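Local coordinates for protein putative gamma-hydroxymuconic semialdehyde dehydrogenase (Pseudomonas, PDB 4GO3) that probably oxidises gamma-hydroxymuconic semialdehyde or a related aldehyde to the corresponding acid with NAD(P)+ as cofactor, as a member of the aldehyde dehydrogenase family, at residues I171-I176 against V200-G205; V141-V146 against G219-T224; S24-S29 against G361-P366. The protein carries 2 engineered substitutions. All coordinates share one frame; numbering follows the deposited sequence.

In the fold
Contacts 1 and 2 belong to one mixed sheet, in which strand 130-145 lies between strands 168-172 and 220-224. Their centres are about 12 Å apart, and they touch where the backbone of Lys172 pairs with Gln144 and Val146. Contact 3 stands apart, with its centre about 21 Å from that of contact 1 and about 30 Å from that of contact 2. Along the chain, contact 1 falls inside the loop closed by contact 2, and both inside the loop closed by contact 3. Contacts 1 and 2 thus join neighbouring strands of the sheet whose ends carry Val146 and Lys172 of the NAD(+) site, while contact 3 ties an N-terminal turn to a loop leading into the second sheet, at strand 367-370.

Contact 1 (I171-I176 against V200-G205); sequences IKPSEI and VVPGYG
Ile171 and Val200 pair as neighbours in parallel strands, joined through helix 179-191 as a beta-alpha-beta crossover of the Rossmann-type NAD(+)-binding domain. Val201 N donates to Ile171 O at 3.0 Å. Past this bond the strands end, and both chains continue as loops. On the face of the sheet that carries Ile171 and Val200, the two side chains lie side by side. Ile171 CG2 touches Val200 CG2 at 3.7 Å. Helix 179-191 packs on Val200 and Pro173, and the ring of Pro173 crosses Val200 at about a right angle.

Lys172 reaches along the loop 201-204. Its CG is anti to the backbone N (chi1 -177°), which sends the chain forward beside its own carbonyl. CB lies 3.8 Å from Val201 O. CG passes closer to the same oxygen, Val201 O, at 3.2 Å. CD and CE then run past the carbonyls of Gly203 and Tyr204. Bends at the last two torsions turn NZ back between two carbonyls. NZ bonds to Gly203 O at 2.7 Å, tilted 26° from the carbonyl plane. It also bonds to Pro173 O at 2.9 Å, from above that carbonyl plane. One ammonium group therefore clamps both loops, where helix 205-214 is about to begin. Ala208 and Leu212 of that helix touch the Lys172 side chain.

Lys172 and Glu175 both bind NAD(+) in a structure of this protein, so the clamp lies in the cofactor site. Glu175 crosses Tyr204 at about a right angle, and Ile20 touches both side chains. The carboxylate plane is turned 54° from the ring, and Glu175 OE2 meets the ring edge at Tyr204 CD1, 3.4 Å away.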
ATOM      1  N   ILE A 171     -13.434  -7.845  11.838  1.00 30.81           N
ATOM      2  CA  ILE A 171     -13.072  -6.620  12.521  1.00 24.92           C
ATOM      3  C   ILE A 171     -12.788  -6.859  13.989  1.00 31.17           C
ATOM      4  O   ILE A 171     -13.462  -7.621  14.633  1.00 31.66           O
ATOM      5  CB  ILE A 171     -14.170  -5.575  12.373  1.00 27.11           C
ATOM      6  CG1 ILE A 171     -13.829  -4.345  13.192  1.00 23.43           C
ATOM      7  CG2 ILE A 171     -15.514  -6.150  12.753  1.00 24.19           C
ATOM      8  CD1 ILE A 171     -13.901  -3.099  12.419  1.00 33.04           C
ATOM      9  N   LYS A 172     -11.774  -6.211  14.514  1.00 23.78           N
ATOM     10  CA  LYS A 172     -11.487  -6.343  15.916  1.00 27.26           C
ATOM     11  C   LYS A 172     -11.526  -4.993  16.606  1.00 31.77           C
ATOM     12  O   LYS A 172     -10.611  -4.199  16.434  1.00 33.21           O
ATOM     13  CB  LYS A 172     -10.120  -6.982  16.096  1.00 35.01           C
ATOM     14  CG  LYS A 172      -9.740  -7.239  17.542  1.00 39.10           C
ATOM     15  CD  LYS A 172      -8.250  -7.282  17.709  1.00 42.39           C
ATOM     16  CE  LYS A 172      -7.732  -6.091  18.451  1.00 45.90           C
ATOM     17  NZ  LYS A 172      -8.592  -5.774  19.591  1.00 44.62           N
ATOM     18  N   PRO A 173     -12.571  -4.720  17.392  1.00 39.35           N
ATOM     19  CA  PRO A 173     -12.571  -3.484  18.144  1.00 30.63           C
ATOM     20  C   PRO A 173     -11.764  -3.689  19.373  1.00 34.61           C
ATOM     21  O   PRO A 173     -11.290  -4.765  19.586  1.00 43.05           O
ATOM     22  CB  PRO A 173     -14.010  -3.357  18.537  1.00 28.80           C
ATOM     23  CG  PRO A 173     -14.678  -4.057  17.608  1.00 32.55           C
ATOM     24  CD  PRO A 173     -13.935  -5.232  17.331  1.00 31.51           C
ATOM     25  N   SER A 174     -11.621  -2.680  20.193  1.00 55.62           N
ATOM     26  CA  SER A 174     -10.817  -2.832  21.367  1.00 49.01           C
ATOM     27  C   SER A 174     -11.634  -3.444  22.437  1.00 54.34           C
ATOM     28  O   SER A 174     -12.805  -3.287  22.451  1.00 56.80           O
ATOM     29  CB  SER A 174     -10.428  -1.492  21.816  1.00 37.07           C
ATOM     30  OG  SER A 174     -11.494  -0.745  21.420  1.00 36.76           O
ATOM     31  N   GLU A 175     -10.959  -4.176  23.298  1.00 41.08           N
ATOM     32  CA  GLU A 175     -11.549  -4.798  24.432  1.00 33.55           C
ATOM     33  C   GLU A 175     -12.215  -3.706  25.211  1.00 39.89           C
ATOM     34  O   GLU A 175     -13.013  -3.954  26.091  1.00 41.64           O
ATOM     35  CB  GLU A 175     -10.408  -5.362  25.243  1.00 40.50           C
ATOM     36  CG  GLU A 175      -9.121  -5.346  24.475  1.00 41.20           C
ATOM     37  CD  GLU A 175      -8.205  -4.249  24.889  1.00 53.35           C
ATOM     38  OE1 GLU A 175      -7.760  -3.504  24.009  1.00 60.00           O
ATOM     39  OE2 GLU A 175      -7.911  -4.135  26.084  1.00 52.78           O
ATOM     40  N   ILE A 176     -11.859  -2.481  24.878  1.00 44.89           N
ATOM     41  CA  ILE A 176     -12.236  -1.335  25.677  1.00 43.32           C
ATOM     42  C   ILE A 176     -13.562  -0.743  25.265  1.00 40.32           C
ATOM     43  O   ILE A 176     -14.225  -0.103  26.056  1.00 47.00           O
ATOM     44  CB  ILE A 176     -11.180  -0.243  25.583  1.00 37.93           C
ATOM     45  CG1 ILE A 176      -9.830  -0.780  25.989  1.00 38.25           C
ATOM     46  CG2 ILE A 176     -11.492   0.847  26.509  1.00 40.46           C
ATOM     47  CD1 ILE A 176      -9.164   0.081  26.968  1.00 50.09           C
ATOM     48  N   VAL A 200     -17.141  -9.975  14.046  1.00 34.63           N
ATOM     49  CA  VAL A 200     -16.605  -9.089  15.059  1.00 30.82           C
ATOM     50  C   VAL A 200     -15.989  -9.931  16.165  1.00 28.09           C
ATOM     51  O   VAL A 200     -16.598 -10.863  16.657  1.00 29.44           O
ATOM     52  CB  VAL A 200     -17.705  -8.185  15.624  1.00 28.16           C
ATOM     53  CG1 VAL A 200     -17.105  -7.081  16.465  1.00 26.80           C
ATOM     54  CG2 VAL A 200     -18.491  -7.613  14.498  1.00 21.36           C
ATOM     55  N   VAL A 201     -14.778  -9.565  16.555  1.00 30.94           N
ATOM     56  CA  VAL A 201     -13.917 -10.437  17.330  1.00 24.05           C
ATOM     57  C   VAL A 201     -13.091  -9.623  18.339  1.00 25.73           C
ATOM     58  O   VAL A 201     -11.870  -9.565  18.296  1.00 26.74           O
ATOM     59  CB  VAL A 201     -13.097 -11.313  16.342  1.00 27.61           C
ATOM     60  CG1 VAL A 201     -11.620 -11.352  16.639  1.00 34.39           C
ATOM     61  CG2 VAL A 201     -13.693 -12.699  16.265  1.00 27.19           C
ATOM     62  N   PRO A 202     -13.782  -8.967  19.266  1.00 21.20           N
ATOM     63  CA  PRO A 202     -13.097  -8.160  20.273  1.00 19.94           C
ATOM     64  C   PRO A 202     -12.159  -9.022  21.080  1.00 26.45           C
ATOM     65  O   PRO A 202     -12.472 -10.178  21.386  1.00 35.61           O
ATOM     66  CB  PRO A 202     -14.235  -7.664  21.157  1.00 24.08           C
ATOM     67  CG  PRO A 202     -15.445  -7.744  20.300  1.00 27.66           C
ATOM     68  CD  PRO A 202     -15.239  -8.933  19.418  1.00 24.67           C
ATOM     69  N   GLY A 203     -11.015  -8.461  21.432  1.00 22.54           N
ATOM     70  CA  GLY A 203      -9.987  -9.225  22.103  1.00 29.79           C
ATOM     71  C   GLY A 203      -8.776  -8.355  22.327  1.00 30.26           C
ATOM     72  O   GLY A 203      -8.693  -7.263  21.797  1.00 34.36           O
ATOM     73  N   TYR A 204      -7.843  -8.802  23.145  1.00 58.95           N
ATOM     74  CA  TYR A 204      -6.676  -7.988  23.406  1.00 46.30           C
ATOM     75  C   TYR A 204      -5.951  -7.888  22.100  1.00 51.83           C
ATOM     76  O   TYR A 204      -6.299  -8.567  21.164  1.00 57.83           O
ATOM     77  CB  TYR A 204      -5.817  -8.625  24.478  1.00 26.61           C
ATOM     78  CG  TYR A 204      -6.435  -8.520  25.839  1.00 27.06           C
ATOM     79  CD1 TYR A 204      -6.818  -7.305  26.342  1.00 26.77           C
ATOM     80  CD2 TYR A 204      -6.642  -9.636  26.618  1.00 27.88           C
ATOM     81  CE1 TYR A 204      -7.381  -7.201  27.575  1.00 27.29           C
ATOM     82  CE2 TYR A 204      -7.212  -9.538  27.854  1.00 28.41           C
ATOM     83  CZ  TYR A 204      -7.580  -8.315  28.328  1.00 28.13           C
ATOM     84  OH  TYR A 204      -8.149  -8.194  29.563  1.00 28.77           O
ATOM     85  N   GLY A 205      -4.955  -7.030  22.014  1.00 39.69           N
ATOM     86  CA  GLY A 205      -4.253  -6.859  20.765  1.00 22.34           C
ATOM     87  C   GLY A 205      -3.304  -7.982  20.443  1.00 28.50           C
ATOM     88  O   GLY A 205      -3.136  -8.344  19.300  1.00 32.13           O
TER

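Contact 2 (V141-V146 against G219-T224); sequences VVAQIV and GKIAFT
Ala143 and Ile221 face each other in two parallel strands, 141-145 and 220-224, in the Rossmann-type sheet. The strand axes run 14° apart and approach to 4.6 Å. Segment 141-146 ends at Val146, which binds NAD(+) in a structure of this protein.

Five backbone hydrogen bonds join the segments. Gly219 N, Ala222 N and Thr224 N donate to Val141 O, Ala143 O and Ile145 O. In return Ala143 N binds Lys220 O, and Ile145 N binds Ala222 O at 2.9 Å. The backbones of Val142 and Gln144 turn the other way and bond to strand 168-172. Two CA-H...O contacts, from Ile221 CA to Ala143 O and from Gln144 CA to Ala222 O, add to the ladder.

Apolar contacts sit on the face of Ala143, Ile145, Ile221 and Phe223, where Ile233 of helix 228-237 packs. With chi1 of Ile145 at -57°, CG1 stands beside the backbone N and CG2 anti to it, which turns CG2 to the edge of the Phe223 ring. Ile145 CG2 lies 3.9 Å from Phe223 CD1, and CB meets the same edge.

On the other face Val142 and Lys220 lie side by side, with Val142 CG2 3.9 Å from Lys220 CB. The polar end of Gln144 is held outside the segments: NE2 bonds to Lys158 O and Tyr467 OH.

Backbone hydrogen bonds thus fix the register, while the side chains meeting across it do so through carbon.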
ATOM      1  N   VAL A 141     -10.670 -11.504   2.182  1.00 34.62           N
ATOM      2  CA  VAL A 141     -10.944 -11.393   3.593  1.00 27.78           C
ATOM      3  C   VAL A 141     -10.020 -10.355   4.139  1.00 21.99           C
ATOM      4  O   VAL A 141      -8.818 -10.460   4.009  1.00 25.17           O
ATOM      5  CB  VAL A 141     -10.682 -12.693   4.339  1.00 29.94           C
ATOM      6  CG1 VAL A 141     -10.852 -12.492   5.811  1.00 26.40           C
ATOM      7  CG2 VAL A 141     -11.605 -13.761   3.865  1.00 28.39           C
ATOM      8  N   VAL A 142     -10.614  -9.356   4.762  1.00 27.97           N
ATOM      9  CA  VAL A 142      -9.914  -8.188   5.225  1.00 35.38           C
ATOM     10  C   VAL A 142      -9.961  -8.156   6.729  1.00 28.47           C
ATOM     11  O   VAL A 142     -10.988  -8.412   7.298  1.00 37.36           O
ATOM     12  CB  VAL A 142     -10.622  -6.963   4.686  1.00 28.65           C
ATOM     13  CG1 VAL A 142     -10.938  -6.023   5.772  1.00 36.18           C
ATOM     14  CG2 VAL A 142      -9.832  -6.330   3.626  1.00 25.24           C
ATOM     15  N   ALA A 143      -8.851  -7.851   7.382  1.00 28.63           N
ATOM     16  CA  ALA A 143      -8.839  -7.747   8.836  1.00 26.54           C
ATOM     17  C   ALA A 143      -8.763  -6.281   9.214  1.00 31.14           C
ATOM     18  O   ALA A 143      -8.036  -5.495   8.591  1.00 32.94           O
ATOM     19  CB  ALA A 143      -7.671  -8.518   9.437  1.00 26.36           C
ATOM     20  N   GLN A 144      -9.533  -5.907  10.226  1.00 35.96           N
ATOM     21  CA  GLN A 144      -9.581  -4.519  10.645  1.00 35.69           C
ATOM     22  C   GLN A 144      -9.517  -4.389  12.162  1.00 37.68           C
ATOM     23  O   GLN A 144     -10.354  -4.916  12.892  1.00 40.57           O
ATOM     24  CB  GLN A 144     -10.839  -3.849  10.098  1.00 33.47           C
ATOM     25  CG  GLN A 144     -10.982  -4.047   8.617  1.00 33.86           C
ATOM     26  CD  GLN A 144     -12.148  -3.289   8.032  1.00 39.06           C
ATOM     27  OE1 GLN A 144     -13.273  -3.379   8.520  1.00 37.90           O
ATOM     28  NE2 GLN A 144     -11.889  -2.538   6.977  1.00 37.41           N
ATOM     29  N   ILE A 145      -8.512  -3.675  12.628  1.00 23.39           N
ATOM     30  CA  ILE A 145      -8.354  -3.419  14.038  1.00 24.68           C
ATOM     31  C   ILE A 145      -8.649  -1.941  14.283  1.00 24.94           C
ATOM     32  O   ILE A 145      -8.006  -1.084  13.693  1.00 34.56           O
ATOM     33  CB  ILE A 145      -6.917  -3.758  14.482  1.00 24.40           C
ATOM     34  CG1 ILE A 145      -6.603  -5.218  14.141  1.00 17.45           C
ATOM     35  CG2 ILE A 145      -6.725  -3.430  15.964  1.00 22.03           C
ATOM     36  CD1 ILE A 145      -5.192  -5.637  14.379  1.00 15.50           C
ATOM     37  N   VAL A 146      -9.629  -1.637  15.131  1.00 28.97           N
ATOM     38  CA  VAL A 146      -9.960  -0.236  15.389  1.00 33.56           C
ATOM     39  C   VAL A 146      -9.700   0.130  16.837  1.00 29.36           C
ATOM     40  O   VAL A 146      -9.789  -0.710  17.721  1.00 33.37           O
ATOM     41  CB  VAL A 146     -11.426   0.122  15.007  1.00 33.05           C
ATOM     42  CG1 VAL A 146     -11.838  -0.592  13.728  1.00 37.14           C
ATOM     43  CG2 VAL A 146     -12.369  -0.229  16.133  1.00 43.96           C
ATOM     44  N   GLY A 219      -6.045 -10.957   3.492  1.00 32.92           N
ATOM     45  CA  GLY A 219      -5.376 -10.298   2.391  1.00 27.34           C
ATOM     46  C   GLY A 219      -4.962  -8.866   2.631  1.00 31.87           C
ATOM     47  O   GLY A 219      -4.177  -8.310   1.868  1.00 36.38           O
ATOM     48  N   LYS A 220      -5.508  -8.269   3.668  1.00 28.64           N
ATOM     49  CA  LYS A 220      -5.160  -6.922   4.032  1.00 29.15           C
ATOM     50  C   LYS A 220      -5.458  -6.763   5.498  1.00 31.50           C
ATOM     51  O   LYS A 220      -6.411  -7.316   5.990  1.00 31.42           O
ATOM     52  CB  LYS A 220      -5.975  -5.939   3.212  1.00 33.20           C
ATOM     53  CG  LYS A 220      -5.832  -4.498   3.614  1.00 31.18           C
ATOM     54  CD  LYS A 220      -6.431  -3.607   2.577  1.00 41.20           C
ATOM     55  CE  LYS A 220      -6.029  -2.201   2.803  1.00 42.55           C
ATOM     56  NZ  LYS A 220      -5.865  -2.072   4.224  1.00 36.98           N
ATOM     57  N   ILE A 221      -4.625  -6.028   6.210  1.00 27.45           N
ATOM     58  CA  ILE A 221      -4.945  -5.681   7.573  1.00 26.84           C
ATOM     59  C   ILE A 221      -4.945  -4.182   7.680  1.00 29.20           C
ATOM     60  O   ILE A 221      -3.976  -3.538   7.360  1.00 35.21           O
ATOM     61  CB  ILE A 221      -3.974  -6.279   8.584  1.00 31.41           C
ATOM     62  CG1 ILE A 221      -4.271  -5.739   9.974  1.00 45.51           C
ATOM     63  CG2 ILE A 221      -2.565  -5.937   8.239  1.00 27.69           C
ATOM     64  CD1 ILE A 221      -3.092  -5.078  10.590  1.00 70.14           C
ATOM     65  N   ALA A 222      -6.072  -3.631   8.096  1.00 23.80           N
ATOM     66  CA  ALA A 222      -6.203  -2.213   8.318  1.00 25.06           C
ATOM     67  C   ALA A 222      -6.046  -1.965   9.804  1.00 26.43           C
ATOM     68  O   ALA A 222      -6.739  -2.566  10.596  1.00 27.87           O
ATOM     69  CB  ALA A 222      -7.534  -1.769   7.859  1.00 22.52           C
ATOM     70  N   PHE A 223      -5.144  -1.073  10.173  1.00 28.09           N
ATOM     71  CA  PHE A 223      -4.885  -0.785  11.563  1.00 24.14           C
ATOM     72  C   PHE A 223      -4.957   0.698  11.838  1.00 27.58           C
ATOM     73  O   PHE A 223      -4.315   1.479  11.189  1.00 28.51           O
ATOM     74  CB  PHE A 223      -3.502  -1.289  11.930  1.00 20.69           C
ATOM     75  CG  PHE A 223      -3.086  -0.961  13.321  1.00 24.30           C
ATOM     76  CD1 PHE A 223      -3.734  -1.506  14.386  1.00 28.95           C
ATOM     77  CD2 PHE A 223      -2.037  -0.126  13.557  1.00 22.68           C
ATOM     78  CE1 PHE A 223      -3.354  -1.216  15.642  1.00 30.08           C
ATOM     79  CE2 PHE A 223      -1.667   0.165  14.813  1.00 28.60           C
ATOM     80  CZ  PHE A 223      -2.326  -0.379  15.858  1.00 32.67           C
ATOM     81  N   THR A 224      -5.751   1.078  12.818  1.00 30.95           N
ATOM     82  CA  THR A 224      -5.691   2.406  13.377  1.00 28.98           C
ATOM     83  C   THR A 224      -5.282   2.203  14.814  1.00 34.18           C
ATOM     84  O   THR A 224      -5.886   1.421  15.510  1.00 36.21           O
ATOM     85  CB  THR A 224      -7.037   3.092  13.318  1.00 30.67           C
ATOM     86  OG1 THR A 224      -7.360   3.392  11.957  1.00 45.11           O
ATOM     87  CG2 THR A 224      -7.004   4.363  14.114  1.00 35.13           C
TER

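Contact 3 (S24-S29 against G361-P366); sequences SPHDGS and GFYVEP
Gly361 opens the second segment beside the turn at Pro25 and His26, with its CA nearest that of His26.

Phe362 follows and makes the hydrogen bond across the two segments. Its backbone N donates to Pro25 O at 2.8 Å, with an N-H...O angle of 154°. The ring also lies against this proline. Pro25 O sits 3.7 Å above one face of the Phe362 ring, offset toward the rim, and Pro25 CB is 3.7 Å from Phe362 CD2. CG of Phe362 stands anti to the carbonyl carbon (chi1 -38°), beside its own N, so ring and N-H reach the same residue. Ala326 and Arg329 of helix 326-341 also touch the Phe362 side chain. Cutting Phe362 back to an alanine would probably keep the backbone bond but open a gap between Pro25 and that helix.

The Tyr363 and His26 rings meet rim to rim, with planes at 89°, though the modelled closeness of the hydroxyl to the imidazole is doubtful. Tyr363 OH makes a weak hydrogen bond to Gly311 O, outside the two segments. Leu310, Pro313 and Pro322 touch the Tyr363 side chain.

The contact joins two turns. Asp27 OD1 accepts from Ser29 N at 3.2 Å, an Asx turn between strands 19-23 and 30-35, and Phe362 centres an inverse gamma turn in the loop before strand 367-370.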
ATOM      1  N   SER A  24     -17.481   1.599  32.578  1.00 48.46           N
ATOM      2  CA  SER A  24     -17.923   2.945  32.325  1.00 49.85           C
ATOM      3  C   SER A  24     -16.788   3.821  32.691  1.00 48.43           C
ATOM      4  O   SER A  24     -16.193   3.634  33.732  1.00 45.94           O
ATOM      5  CB  SER A  24     -19.103   3.302  33.200  1.00 48.69           C
ATOM      6  OG  SER A  24     -19.575   4.583  32.875  1.00 50.51           O
ATOM      7  N   PRO A  25     -16.475   4.812  31.869  1.00 61.97           N
ATOM      8  CA  PRO A  25     -15.378   5.730  32.174  1.00 50.35           C
ATOM      9  C   PRO A  25     -15.793   6.776  33.179  1.00 44.94           C
ATOM     10  O   PRO A  25     -14.980   7.511  33.692  1.00 48.84           O
ATOM     11  CB  PRO A  25     -15.115   6.407  30.836  1.00 40.45           C
ATOM     12  CG  PRO A  25     -15.648   5.500  29.844  1.00 49.70           C
ATOM     13  CD  PRO A  25     -16.823   4.841  30.444  1.00 48.59           C
ATOM     14  N   HIS A  26     -17.082   6.851  33.444  1.00 26.22           N
ATOM     15  CA  HIS A  26     -17.596   7.853  34.339  1.00 35.45           C
ATOM     16  C   HIS A  26     -17.442   7.469  35.777  1.00 36.43           C
ATOM     17  O   HIS A  26     -17.155   8.312  36.610  1.00 34.47           O
ATOM     18  CB  HIS A  26     -19.064   8.102  34.100  1.00 35.63           C
ATOM     19  CG  HIS A  26     -19.677   8.966  35.142  1.00 34.30           C
ATOM     20  ND1 HIS A  26     -19.430  10.314  35.221  1.00 28.67           N
ATOM     21  CD2 HIS A  26     -20.496   8.673  36.173  1.00 41.84           C
ATOM     22  CE1 HIS A  26     -20.083  10.817  36.246  1.00 30.08           C
ATOM     23  NE2 HIS A  26     -20.739   9.843  36.839  1.00 41.04           N
ATOM     24  N   ASP A  27     -17.782   6.221  36.080  1.00 44.55           N
ATOM     25  CA  ASP A  27     -17.779   5.727  37.448  1.00 50.79           C
ATOM     26  C   ASP A  27     -17.059   4.403  37.553  1.00 49.61           C
ATOM     27  O   ASP A  27     -17.072   3.761  38.582  1.00 51.98           O
ATOM     28  CB  ASP A  27     -19.194   5.644  38.038  1.00 54.36           C
ATOM     29  CG  ASP A  27     -20.109   4.713  37.278  1.00 56.65           C
ATOM     30  OD1 ASP A  27     -19.615   3.956  36.444  1.00 57.66           O
ATOM     31  OD2 ASP A  27     -21.327   4.728  37.531  1.00 47.76           O
ATOM     32  N   GLY A  28     -16.404   4.019  36.474  1.00 40.78           N
ATOM     33  CA  GLY A  28     -15.551   2.854  36.477  1.00 39.39           C
ATOM     34  C   GLY A  28     -16.225   1.572  36.872  1.00 48.43           C
ATOM     35  O   GLY A  28     -15.559   0.586  37.121  1.00 42.01           O
ATOM     36  N   SER A  29     -17.551   1.603  36.918  1.00 37.35           N
ATOM     37  CA  SER A  29     -18.373   0.426  37.178  1.00 33.51           C
ATOM     38  C   SER A  29     -18.538  -0.437  35.934  1.00 42.67           C
ATOM     39  O   SER A  29     -18.435   0.037  34.813  1.00 31.65           O
ATOM     40  CB  SER A  29     -19.737   0.846  37.672  1.00 33.74           C
ATOM     41  OG  SER A  29     -20.539   1.227  36.584  1.00 40.69           O
ATOM     42  N   GLY A 361     -14.552   8.157  37.879  1.00 37.89           N
ATOM     43  CA  GLY A 361     -14.344   8.147  36.451  1.00 38.50           C
ATOM     44  C   GLY A 361     -12.957   8.601  36.065  1.00 36.94           C
ATOM     45  O   GLY A 361     -12.203   9.100  36.890  1.00 36.57           O
ATOM     46  N   PHE A 362     -12.624   8.421  34.792  1.00 41.79           N
ATOM     47  CA  PHE A 362     -11.289   8.718  34.308  1.00 37.02           C
ATOM     48  C   PHE A 362     -11.280  10.085  33.704  1.00 32.95           C
ATOM     49  O   PHE A 362     -10.864  10.257  32.556  1.00 39.73           O
ATOM     50  CB  PHE A 362     -10.864   7.705  33.253  1.00 38.22           C
ATOM     51  CG  PHE A 362     -11.321   6.316  33.543  1.00 38.51           C
ATOM     52  CD1 PHE A 362     -11.106   5.753  34.793  1.00 43.17           C
ATOM     53  CD2 PHE A 362     -11.960   5.567  32.566  1.00 36.05           C
ATOM     54  CE1 PHE A 362     -11.525   4.469  35.064  1.00 42.49           C
ATOM     55  CE2 PHE A 362     -12.380   4.286  32.823  1.00 37.96           C
ATOM     56  CZ  PHE A 362     -12.165   3.731  34.072  1.00 42.99           C
ATOM     57  N   TYR A 363     -11.763  11.058  34.466  1.00 33.11           N
ATOM     58  CA  TYR A 363     -11.856  12.427  33.967  1.00 34.60           C
ATOM     59  C   TYR A 363     -10.511  13.163  34.035  1.00 27.25           C
ATOM     60  O   TYR A 363      -9.697  12.904  34.907  1.00 28.25           O
ATOM     61  CB  TYR A 363     -12.937  13.194  34.728  1.00 26.37           C
ATOM     62  CG  TYR A 363     -14.334  12.709  34.468  1.00 28.25           C
ATOM     63  CD1 TYR A 363     -15.135  13.299  33.490  1.00 29.90           C
ATOM     64  CD2 TYR A 363     -14.863  11.664  35.202  1.00 27.64           C
ATOM     65  CE1 TYR A 363     -16.426  12.856  33.263  1.00 29.06           C
ATOM     66  CE2 TYR A 363     -16.144  11.212  34.981  1.00 27.15           C
ATOM     67  CZ  TYR A 363     -16.920  11.808  34.016  1.00 27.93           C
ATOM     68  OH  TYR A 363     -18.190  11.348  33.792  1.00 37.03           O
ATOM     69  N   VAL A 364     -10.287  14.071  33.097  1.00 23.50           N
ATOM     70  CA  VAL A 364      -9.141  14.954  33.152  1.00 25.27           C
ATOM     71  C   VAL A 364      -9.622  16.302  32.687  1.00 26.45           C
ATOM     72  O   VAL A 364     -10.368  16.398  31.720  1.00 27.48           O
ATOM     73  CB  VAL A 364      -7.994  14.475  32.258  1.00 28.82           C
ATOM     74  CG1 VAL A 364      -6.863  15.490  32.236  1.00 22.73           C
ATOM     75  CG2 VAL A 364      -7.495  13.121  32.715  1.00 31.84           C
ATOM     76  N   GLU A 365      -9.207  17.353  33.368  1.00 39.16           N
ATOM     77  CA  GLU A 365      -9.670  18.681  33.026  1.00 41.09           C
ATOM     78  C   GLU A 365      -9.118  19.159  31.707  1.00 34.32           C
ATOM     79  O   GLU A 365      -7.948  18.958  31.414  1.00 25.89           O
ATOM     80  CB  GLU A 365      -9.267  19.646  34.113  1.00 40.08           C
ATOM     81  CG  GLU A 365      -9.753  19.249  35.461  1.00 44.73           C
ATOM     82  CD  GLU A 365      -9.811  20.404  36.399  1.00 48.85           C
ATOM     83  OE1 GLU A 365      -8.896  21.235  36.378  1.00 46.33           O
ATOM     84  OE2 GLU A 365     -10.784  20.481  37.155  1.00 58.99           O
ATOM     85  N   PRO A 366      -9.960  19.819  30.917  1.00 45.58           N
ATOM     86  CA  PRO A 366      -9.463  20.428  29.683  1.00 40.28           C
ATOM     87  C   PRO A 366      -8.177  21.183  30.026  1.00 46.77           C
ATOM     88  O   PRO A 366      -8.203  22.130  30.836  1.00 44.02           O
ATOM     89  CB  PRO A 366     -10.567  21.406  29.318  1.00 44.43           C
ATOM     90  CG  PRO A 366     -11.792  20.848  29.942  1.00 44.35           C
ATOM     91  CD  PRO A 366     -11.368  20.155  31.181  1.00 39.72           C
TER